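Local coordinates for putative cell surface protein (Streptococcus pyogenes, PDB 4OFQ) that probably acts as a cell-surface adhesin of the antigen I/II family, represented here by its C-terminal domain, at residues A[18-23]-A[184-189]; A[262-267]-A[299-304]; A[278-283]-A[293-298]. All coordinates share one frame; numbering follows the deposited sequence.

Interaction 1 (A[18-23]-A[184-189])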
loop_
_atom_site.group_PDB
_atom_site.type_symbol
_atom_site.label_atom_id
_atom_site.label_comp_id
_atom_site.label_asym_id
_atom_site.label_seq_id
_atom_site.Cartn_x
_atom_site.Cartn_y
_atom_site.Cartn_z
ATOM N N LYS A 18 14.358 -2.617 -11.129
ATOM C CA LYS A 18 13.197 -1.836 -10.735
ATOM C C LYS A 18 13.332 -1.436 -9.262
ATOM O O LYS A 18 14.001 -2.124 -8.479
ATOM C CB LYS A 18 11.897 -2.606 -10.983
ATOM C CG LYS A 18 10.631 -1.767 -10.743
ATOM C CD LYS A 18 9.373 -2.456 -11.277
ATOM C CE LYS A 18 8.945 -3.673 -10.438
ATOM N NZ LYS A 18 7.639 -4.218 -10.952
ATOM N N THR A 19 12.746 -0.293 -8.912
ATOM C CA THR A 19 12.624 0.109 -7.518
ATOM C C THR A 19 11.210 0.655 -7.301
ATOM O O THR A 19 10.483 0.894 -8.256
ATOM C CB THR A 19 13.676 1.154 -7.135
ATOM O OG1 THR A 19 13.650 1.359 -5.714
ATOM C CG2 THR A 19 13.402 2.457 -7.854
ATOM N N ILE A 20 10.808 0.796 -6.043
ATOM C CA ILE A 20 9.532 1.403 -5.718
ATOM C C ILE A 20 9.869 2.616 -4.855
ATOM O O ILE A 20 10.769 2.554 -4.010
ATOM C CB ILE A 20 8.596 0.409 -4.965
ATOM C CG1 ILE A 20 7.276 1.086 -4.579
ATOM C CG2 ILE A 20 9.290 -0.177 -3.714
ATOM C CD1 ILE A 20 6.277 0.130 -3.959
ATOM N N VAL A 21 9.167 3.727 -5.068
ATOM C CA VAL A 21 9.555 4.985 -4.437
ATOM C C VAL A 21 8.394 5.638 -3.692
ATOM O O VAL A 21 7.229 5.469 -4.066
ATOM C CB VAL A 21 10.122 5.980 -5.466
ATOM C CG1 VAL A 21 11.397 5.423 -6.101
ATOM C CG2 VAL A 21 9.082 6.286 -6.535
ATOM N N ASP A 22 8.708 6.374 -2.631
ATOM C CA ASP A 22 7.653 7.070 -1.904
ATOM C C ASP A 22 7.366 8.424 -2.538
ATOM O O ASP A 22 7.890 8.730 -3.619
ATOM C CB ASP A 22 7.948 7.195 -0.402
ATOM C CG ASP A 22 9.155 8.060 -0.094
ATOM O OD1 ASP A 22 9.683 8.768 -0.986
ATOM O OD2 ASP A 22 9.581 8.043 1.081
ATOM N N ASP A 23 6.563 9.228 -1.839
ATOM C CA ASP A 23 6.149 10.543 -2.324
ATOM C C ASP A 23 7.296 11.546 -2.360
ATOM O O ASP A 23 7.160 12.626 -2.937
ATOM C CB ASP A 23 4.968 11.089 -1.499
ATOM C CG ASP A 23 5.276 11.198 -0.007
ATOM O OD1 ASP A 23 6.199 10.512 0.488
ATOM O OD2 ASP A 23 4.576 11.973 0.683
ATOM N N VAL A 184 11.350 -6.657 -6.536
ATOM C CA VAL A 184 10.944 -5.661 -5.558
ATOM C C VAL A 184 9.849 -6.271 -4.685
ATOM O O VAL A 184 8.849 -6.781 -5.193
ATOM C CB VAL A 184 10.426 -4.393 -6.249
ATOM C CG1 VAL A 184 10.038 -3.329 -5.215
ATOM C CG2 VAL A 184 11.486 -3.853 -7.213
ATOM N N VAL A 185 10.044 -6.223 -3.374
ATOM C CA VAL A 185 9.098 -6.833 -2.452
ATOM C C VAL A 185 8.540 -5.813 -1.472
ATOM O O VAL A 185 9.296 -5.046 -0.875
ATOM C CB VAL A 185 9.769 -7.949 -1.629
ATOM C CG1 VAL A 185 8.792 -8.547 -0.599
ATOM C CG2 VAL A 185 10.355 -9.025 -2.552
ATOM N N ASN A 186 7.222 -5.826 -1.284
ATOM C CA ASN A 186 6.617 -5.034 -0.224
ATOM C C ASN A 186 5.615 -5.858 0.539
ATOM O O ASN A 186 4.955 -6.712 -0.036
ATOM C CB ASN A 186 5.946 -3.800 -0.804
ATOM C CG ASN A 186 6.941 -2.870 -1.419
ATOM O OD1 ASN A 186 7.238 -2.950 -2.616
ATOM N ND2 ASN A 186 7.500 -2.001 -0.599
ATOM N N HIS A 187 5.506 -5.597 1.840
ATOM C CA HIS A 187 4.586 -6.350 2.673
ATOM C C HIS A 187 3.311 -5.545 2.833
ATOM O O HIS A 187 3.354 -4.339 3.086
ATOM C CB HIS A 187 5.228 -6.639 4.037
ATOM C CG HIS A 187 4.407 -7.526 4.921
ATOM N ND1 HIS A 187 3.897 -7.104 6.132
ATOM C CD2 HIS A 187 4.010 -8.814 4.774
ATOM C CE1 HIS A 187 3.219 -8.092 6.691
ATOM N NE2 HIS A 187 3.279 -9.143 5.892
ATOM N N LEU A 188 2.171 -6.195 2.646
ATOM C CA LEU A 188 0.900 -5.551 2.936
ATOM C C LEU A 188 0.540 -5.804 4.390
ATOM O O LEU A 188 0.319 -6.939 4.790
ATOM C CB LEU A 188 -0.213 -6.057 2.013
ATOM C CG LEU A 188 -1.605 -5.548 2.393
ATOM C CD1 LEU A 188 -1.645 -4.019 2.430
ATOM C CD2 LEU A 188 -2.658 -6.082 1.434
ATOM N N SER A 189 0.498 -4.738 5.185
ATOM C CA SER A 189 0.071 -4.847 6.566
ATOM C C SER A 189 -1.378 -5.313 6.623
ATOM O O SER A 189 -2.215 -4.836 5.859
ATOM C CB SER A 189 0.208 -3.497 7.268
ATOM O OG SER A 189 1.561 -3.227 7.557
#
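V184 carries most of this contact, spreading its two methyl branches over K18 and I20 of the facing strand. The apolar part is small and specific. CG1 of V184 lies against CG2 of I20 at 3.6 Å, while CG2 of V184 takes the other direction and sits 3.3 Å from the backbone O of K18, with CB of K18 4.0 Å away from the same methyl. The valine rotamer divides the work: with CG1 opposite the backbone N (chi1 -178°), CG2 is left beside that N and faces the K18 peptide. The rest of the I20 side chain runs extended toward N186, the two side chains coming from opposite directions.

The polar part consists of an amide laid against hydrocarbon. CD1 of I20 is 3.5 Å from OD1 of N186, a van der Waals approach. The same amide is anchored through ND2 to the backbone O atoms of I28 and K31, which fixes how it is turned toward the isoleucine. The O of K18 that V184 covers accepts a hydrogen bond from ND2 of N182.

A covalent element lies alongside. NZ of K18 is joined to CG of N168, an intramolecular isopeptide bond, and also hydrogen-bonds OD2 of D68; a lysine, an asparagine and a nearby acid are the usual components of such crosslinks. The lysine chain crosses V184 at about a right angle on its way there.

The strand segments 18-20 and 184-188 run 23° from parallel with their axes 7.5 Å apart, without backbone pairing. They belong to different sheets, 17-20 pairing with strand 38-45 and 177-188 with strand 164-174. Y41 of strand 38-45 touches both I20 and V184, and the isopeptide bond ties strand 17-20 to strand 164-174.

Interaction 2 (A[262-267]-A[299-304])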
loop_
_atom_site.group_PDB
_atom_site.type_symbol
_atom_site.label_atom_id
_atom_site.label_comp_id
_atom_site.label_asym_id
_atom_site.label_seq_id
_atom_site.Cartn_x
_atom_site.Cartn_y
_atom_site.Cartn_z
ATOM N N THR A 262 7.909 8.523 18.759
ATOM C CA THR A 262 9.008 9.472 18.588
ATOM C C THR A 262 8.654 10.475 17.503
ATOM O O THR A 262 8.184 10.088 16.435
ATOM C CB THR A 262 10.333 8.760 18.239
ATOM O OG1 THR A 262 10.697 7.883 19.313
ATOM C CG2 THR A 262 11.456 9.768 18.001
ATOM N N LEU A 263 8.856 11.760 17.792
ATOM C CA LEU A 263 8.531 12.825 16.847
ATOM C C LEU A 263 9.792 13.292 16.134
ATOM O O LEU A 263 10.891 12.872 16.486
ATOM C CB LEU A 263 7.847 13.994 17.550
ATOM C CG LEU A 263 6.592 13.577 18.315
ATOM C CD1 LEU A 263 5.918 14.779 18.937
ATOM C CD2 LEU A 263 5.621 12.825 17.390
ATOM N N SER A 264 9.629 14.150 15.129
ATOM C CA SER A 264 10.750 14.560 14.286
ATOM C C SER A 264 11.758 15.426 15.037
ATOM O O SER A 264 12.937 15.477 14.667
ATOM C CB SER A 264 10.247 15.287 13.037
ATOM O OG SER A 264 9.282 16.263 13.393
ATOM N N ASP A 265 11.297 16.097 16.089
ATOM C CA ASP A 265 12.185 16.917 16.906
ATOM C C ASP A 265 13.019 16.083 17.874
ATOM O O ASP A 265 13.816 16.622 18.639
ATOM C CB ASP A 265 11.416 18.009 17.662
ATOM C CG ASP A 265 10.390 17.455 18.640
ATOM O OD1 ASP A 265 10.361 16.231 18.886
ATOM O OD2 ASP A 265 9.606 18.267 19.176
ATOM N N GLY A 266 12.824 14.770 17.841
ATOM C CA GLY A 266 13.563 13.867 18.705
ATOM C C GLY A 266 12.876 13.563 20.027
ATOM O O GLY A 266 13.316 12.684 20.769
ATOM N N SER A 267 11.803 14.287 20.333
ATOM C CA SER A 267 11.086 14.065 21.585
ATOM C C SER A 267 10.295 12.759 21.531
ATOM O O SER A 267 9.914 12.306 20.456
ATOM C CB SER A 267 10.158 15.239 21.901
ATOM O OG SER A 267 9.093 15.312 20.968
ATOM N N LEU A 299 0.281 14.324 13.377
ATOM C CA LEU A 299 0.577 13.090 12.657
ATOM C C LEU A 299 1.791 13.268 11.756
ATOM O O LEU A 299 2.602 12.356 11.617
ATOM C CB LEU A 299 -0.621 12.633 11.831
ATOM C CG LEU A 299 -1.830 12.177 12.651
ATOM C CD1 LEU A 299 -2.997 11.817 11.743
ATOM C CD2 LEU A 299 -1.444 11.028 13.555
ATOM N N ALA A 300 1.930 14.456 11.178
ATOM C CA ALA A 300 3.031 14.721 10.258
ATOM C C ALA A 300 4.408 14.691 10.934
ATOM O O ALA A 300 5.440 14.586 10.261
ATOM C CB ALA A 300 2.810 16.041 9.527
ATOM N N LYS A 301 4.422 14.776 12.261
ATOM C CA LYS A 301 5.673 14.812 13.009
ATOM C C LYS A 301 6.178 13.434 13.457
ATOM O O LYS A 301 7.304 13.322 13.938
ATOM C CB LYS A 301 5.537 15.744 14.223
ATOM C CG LYS A 301 5.266 17.201 13.848
ATOM C CD LYS A 301 5.074 18.059 15.087
ATOM C CE LYS A 301 5.061 19.540 14.737
ATOM N NZ LYS A 301 4.989 20.379 15.964
ATOM N N VAL A 302 5.356 12.393 13.309
ATOM C CA VAL A 302 5.760 11.048 13.718
ATOM C C VAL A 302 6.733 10.478 12.686
ATOM O O VAL A 302 6.411 10.401 11.508
ATOM C CB VAL A 302 4.535 10.111 13.901
ATOM C CG1 VAL A 302 4.972 8.710 14.348
ATOM C CG2 VAL A 302 3.573 10.699 14.914
ATOM N N VAL A 303 7.928 10.089 13.119
ATOM C CA VAL A 303 8.930 9.590 12.174
ATOM C C VAL A 303 8.663 8.146 11.733
ATOM O O VAL A 303 7.942 7.412 12.400
ATOM C CB VAL A 303 10.366 9.757 12.727
ATOM C CG1 VAL A 303 10.674 11.230 12.919
ATOM C CG2 VAL A 303 10.540 9.002 14.038
ATOM N N ARG A 304 9.230 7.733 10.602
ATOM C CA ARG A 304 8.954 6.392 10.087
ATOM C C ARG A 304 9.590 5.285 10.900
ATOM O O ARG A 304 9.142 4.143 10.860
ATOM C CB ARG A 304 9.396 6.261 8.633
ATOM C CG ARG A 304 8.287 6.524 7.685
ATOM C CD ARG A 304 8.724 6.334 6.270
ATOM N NE ARG A 304 8.133 7.371 5.447
ATOM C CZ ARG A 304 8.282 7.452 4.135
ATOM N NH1 ARG A 304 8.997 6.534 3.487
ATOM N NH2 ARG A 304 7.706 8.446 3.474
HETATM O O HOH W 1 6.892 19.871 17.878
#
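L263 and V302 face each other in an isolated backbone bridge, CA to CA 4.5 Å, where two loops, each containing a type I beta turn (L263 to G266 and L299 to V302), run alongside one another. Two weak hydrogen bonds hold it. V303 N donates to T262 O over a long 3.3 Å but nearly straight, whereas S264 N comes within 2.7 Å of K301 O along a strongly bent path, 119° at the hydrogen. The CA of L263 also closes on this carbonyl oxygen, at 3.2 Å.

Among the side chains, V303 is pressed into the 262-264 backbone. Its CG1 rests 3.6 Å from CA of S264, and CG2, placed between its own backbone N and carbonyl carbon (CG1 at chi1 -63°), is 3.5 Å from T262 O and more loosely against the T262 methyl. On the other flank CD2 of L263 meets CG2 of V302 at 3.9 Å. The hydroxyl of S264 lies near CB and CG of K301, beside the start of the lysine chain.

Beyond that point K301 extends straight out, and its NZ donates to a water 2.7 Å away that makes a weak bond to OD2 of D265. The two charged groups themselves do not touch. D265 is instead occupied by its own turn: OD1 accepts both OG and N of S267, closing an Asx turn whose N-H arrives from above the carboxylate plane.

With only weak backbone bonds, a few methyl contacts and one water link, the hold between these loops is modest. The 262-267 loop, at the protein surface, is probably shaped largely from within, by the bonds G266 N to L263 O and L263 N to S267 O and by the Asx turn.

Interaction 3 (A[278-283]-A[293-298])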
loop_
_atom_site.group_PDB
_atom_site.type_symbol
_atom_site.label_atom_id
_atom_site.label_comp_id
_atom_site.label_asym_id
_atom_site.label_seq_id
_atom_site.Cartn_x
_atom_site.Cartn_y
_atom_site.Cartn_z
ATOM N N TYR A 278 -3.620 16.377 21.085
ATOM C CA TYR A 278 -3.247 16.170 19.689
ATOM C C TYR A 278 -4.462 15.756 18.866
ATOM O O TYR A 278 -4.332 15.361 17.704
ATOM C CB TYR A 278 -2.160 15.099 19.573
ATOM C CG TYR A 278 -0.964 15.350 20.458
ATOM C CD1 TYR A 278 -0.139 16.454 20.247
ATOM C CD2 TYR A 278 -0.652 14.482 21.499
ATOM C CE1 TYR A 278 0.966 16.684 21.049
ATOM C CE2 TYR A 278 0.450 14.708 22.311
ATOM C CZ TYR A 278 1.258 15.808 22.076
ATOM O OH TYR A 278 2.355 16.041 22.884
ATOM N N THR A 279 -5.644 15.836 19.472
ATOM C CA THR A 279 -6.850 15.330 18.823
ATOM C C THR A 279 -8.026 16.289 18.944
ATOM O O THR A 279 -7.970 17.291 19.670
ATOM C CB THR A 279 -7.303 13.982 19.419
ATOM O OG1 THR A 279 -7.662 14.166 20.797
ATOM C CG2 THR A 279 -6.200 12.940 19.314
ATOM N N GLU A 280 -9.094 15.954 18.235
ATOM C CA GLU A 280 -10.356 16.677 18.335
ATOM C C GLU A 280 -11.471 15.657 18.459
ATOM O O GLU A 280 -11.556 14.713 17.671
ATOM C CB GLU A 280 -10.597 17.539 17.093
ATOM C CG GLU A 280 -9.566 18.634 16.866
ATOM C CD GLU A 280 -9.661 19.243 15.474
ATOM O OE1 GLU A 280 -10.712 19.071 14.814
ATOM O OE2 GLU A 280 -8.681 19.886 15.037
ATOM N N THR A 281 -12.320 15.837 19.461
ATOM C CA THR A 281 -13.456 14.955 19.645
ATOM C C THR A 281 -14.708 15.691 19.215
ATOM O O THR A 281 -14.906 16.850 19.572
ATOM C CB THR A 281 -13.596 14.518 21.117
ATOM O OG1 THR A 281 -12.500 13.661 21.467
ATOM C CG2 THR A 281 -14.921 13.773 21.336
ATOM N N VAL A 282 -15.543 15.030 18.427
ATOM C CA VAL A 282 -16.844 15.597 18.091
ATOM C C VAL A 282 -17.921 14.577 18.417
ATOM O O VAL A 282 -17.874 13.432 17.950
ATOM C CB VAL A 282 -16.941 15.985 16.604
ATOM C CG1 VAL A 282 -18.353 16.474 16.280
ATOM C CG2 VAL A 282 -15.914 17.061 16.262
ATOM N N TYR A 283 -18.876 14.966 19.248
ATOM C CA TYR A 283 -20.029 14.110 19.465
ATOM C C TYR A 283 -21.305 14.830 19.113
ATOM O O TYR A 283 -21.559 15.947 19.579
ATOM C CB TYR A 283 -20.107 13.577 20.895
ATOM C CG TYR A 283 -21.352 12.746 21.113
ATOM C CD1 TYR A 283 -21.468 11.473 20.558
ATOM C CD2 TYR A 283 -22.417 13.239 21.852
ATOM C CE1 TYR A 283 -22.616 10.713 20.736
ATOM C CE2 TYR A 283 -23.560 12.487 22.045
ATOM C CZ TYR A 283 -23.654 11.225 21.484
ATOM O OH TYR A 283 -24.794 10.480 21.668
ATOM N N ALA A 293 -10.429 12.404 16.019
ATOM C CA ALA A 293 -9.435 12.459 14.950
ATOM C C ALA A 293 -8.130 13.064 15.430
ATOM O O ALA A 293 -8.116 14.129 16.063
ATOM C CB ALA A 293 -9.964 13.270 13.761
ATOM N N PHE A 294 -7.025 12.403 15.109
ATOM C CA PHE A 294 -5.730 13.014 15.357
ATOM C C PHE A 294 -5.494 14.182 14.407
ATOM O O PHE A 294 -5.896 14.139 13.241
ATOM C CB PHE A 294 -4.625 11.969 15.256
ATOM C CG PHE A 294 -4.395 11.250 16.544
ATOM C CD1 PHE A 294 -5.121 10.116 16.857
ATOM C CD2 PHE A 294 -3.469 11.734 17.463
ATOM C CE1 PHE A 294 -4.926 9.466 18.075
ATOM C CE2 PHE A 294 -3.269 11.092 18.674
ATOM C CZ PHE A 294 -3.998 9.956 18.976
ATOM N N LYS A 295 -4.851 15.234 14.906
ATOM C CA LYS A 295 -4.568 16.393 14.063
ATOM C C LYS A 295 -3.467 16.077 13.050
ATOM O O LYS A 295 -2.457 15.462 13.395
ATOM C CB LYS A 295 -4.160 17.585 14.918
ATOM C CG LYS A 295 -5.271 18.099 15.820
ATOM C CD LYS A 295 -4.704 18.949 16.952
ATOM C CE LYS A 295 -5.834 19.555 17.774
ATOM N NZ LYS A 295 -5.302 20.336 18.919
ATOM N N GLN A 296 -3.644 16.525 11.808
ATOM C CA GLN A 296 -2.653 16.249 10.768
ATOM C C GLN A 296 -1.265 16.810 11.075
ATOM O O GLN A 296 -0.257 16.164 10.789
ATOM C CB GLN A 296 -3.110 16.765 9.401
ATOM C CG GLN A 296 -4.304 16.053 8.830
ATOM C CD GLN A 296 -4.487 16.340 7.354
ATOM O OE1 GLN A 296 -4.889 17.442 6.964
ATOM N NE2 GLN A 296 -4.190 15.345 6.517
ATOM N N ASP A 297 -1.206 18.013 11.641
ATOM C CA ASP A 297 0.091 18.629 11.916
ATOM C C ASP A 297 0.873 17.827 12.965
ATOM O O ASP A 297 2.110 17.804 12.944
ATOM C CB ASP A 297 -0.054 20.107 12.307
ATOM C CG ASP A 297 -1.091 20.327 13.391
ATOM O OD1 ASP A 297 -2.303 20.250 13.082
ATOM O OD2 ASP A 297 -0.693 20.583 14.548
ATOM N N PHE A 298 0.154 17.171 13.870
ATOM C CA PHE A 298 0.772 16.234 14.806
ATOM C C PHE A 298 1.210 14.947 14.101
ATOM O O PHE A 298 2.368 14.527 14.216
ATOM C CB PHE A 298 -0.167 15.882 15.959
ATOM C CG PHE A 298 0.360 14.774 16.841
ATOM C CD1 PHE A 298 1.421 14.998 17.701
ATOM C CD2 PHE A 298 -0.183 13.508 16.782
ATOM C CE1 PHE A 298 1.912 13.981 18.504
ATOM C CE2 PHE A 298 0.300 12.492 17.578
ATOM C CZ PHE A 298 1.351 12.730 18.440
#
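Y278 and F298 stack where the beta hairpin of strands 279-284 and 289-294 opens out, the second strand turning into helix 296-299. The stack is offset, ring centroids 4.1 Å apart and planes at 18°. The tyrosine can be followed outward. Its CB sits over the face of the F298 ring, a CH-pi contact of 3.8 Å to the centroid, and also brushes CD2 of F294. CG lies above the centre of the phenylalanine ring. CD1 comes closest, 3.3 Å from CD1 of F298, a tight approach; CE1 is 3.8 Å from both CD1 and CE1 of F298. CD2, CE2 and CZ complete the ring around CE1 of F298, which lies over its centre at 4.0 to 4.1 Å from each. The hydroxyl end projects beyond the overlap. The tyrosine CG, opposite the carbonyl carbon (chi1 -52°), places the ring over that of F298, and I269 of strand 268-269 touches both side chains.

The backbones pair as antiparallel strands. E280 and A293 form the hydrogen-bonded pair, N to O in both directions, and T279 with F294 is the non-hydrogen-bonded one. One step past it, K295 N donates to Y278 O at 2.8 Å, nearly straight, just at the N-cap position of the helix. The lysine chain then runs extended across the 278-280 backbone, CG to CE passing Y278 O and T279 O, and NZ hydrogen-bonds the backbone O of K277. E280 lies crosswise to it, with its OE2 and the lysine NZ apart.

On the face that T279 and F294 share, the threonine OG1 turns to A276 O. That puts CG2 over the F294 ring, 3.5 Å from the centroid and only 10° off the ring normal.

Overall arrangement
Interaction 1 is the buried one, apolar packing between two sheets beside a covalent crosslink. Interaction 2 lies at the surface and rests on weak backbone bonds between loops, whereas interaction 3, partly buried, combines regular strand pairing with aromatic stacking. Interactions 2 and 3 share helix 296-299: 278-283 with 293-298 is nested within the chain loop that 262-267 and 299-304 close, and L299 packs on F294 and L263 on F298. Interactions 1 and 2 meet where D22 OD2 and R304 NH1 form a 2.9 Å salt bridge. Interactions 1 and 3 do not touch, their nearest atoms being about 11 Å apart.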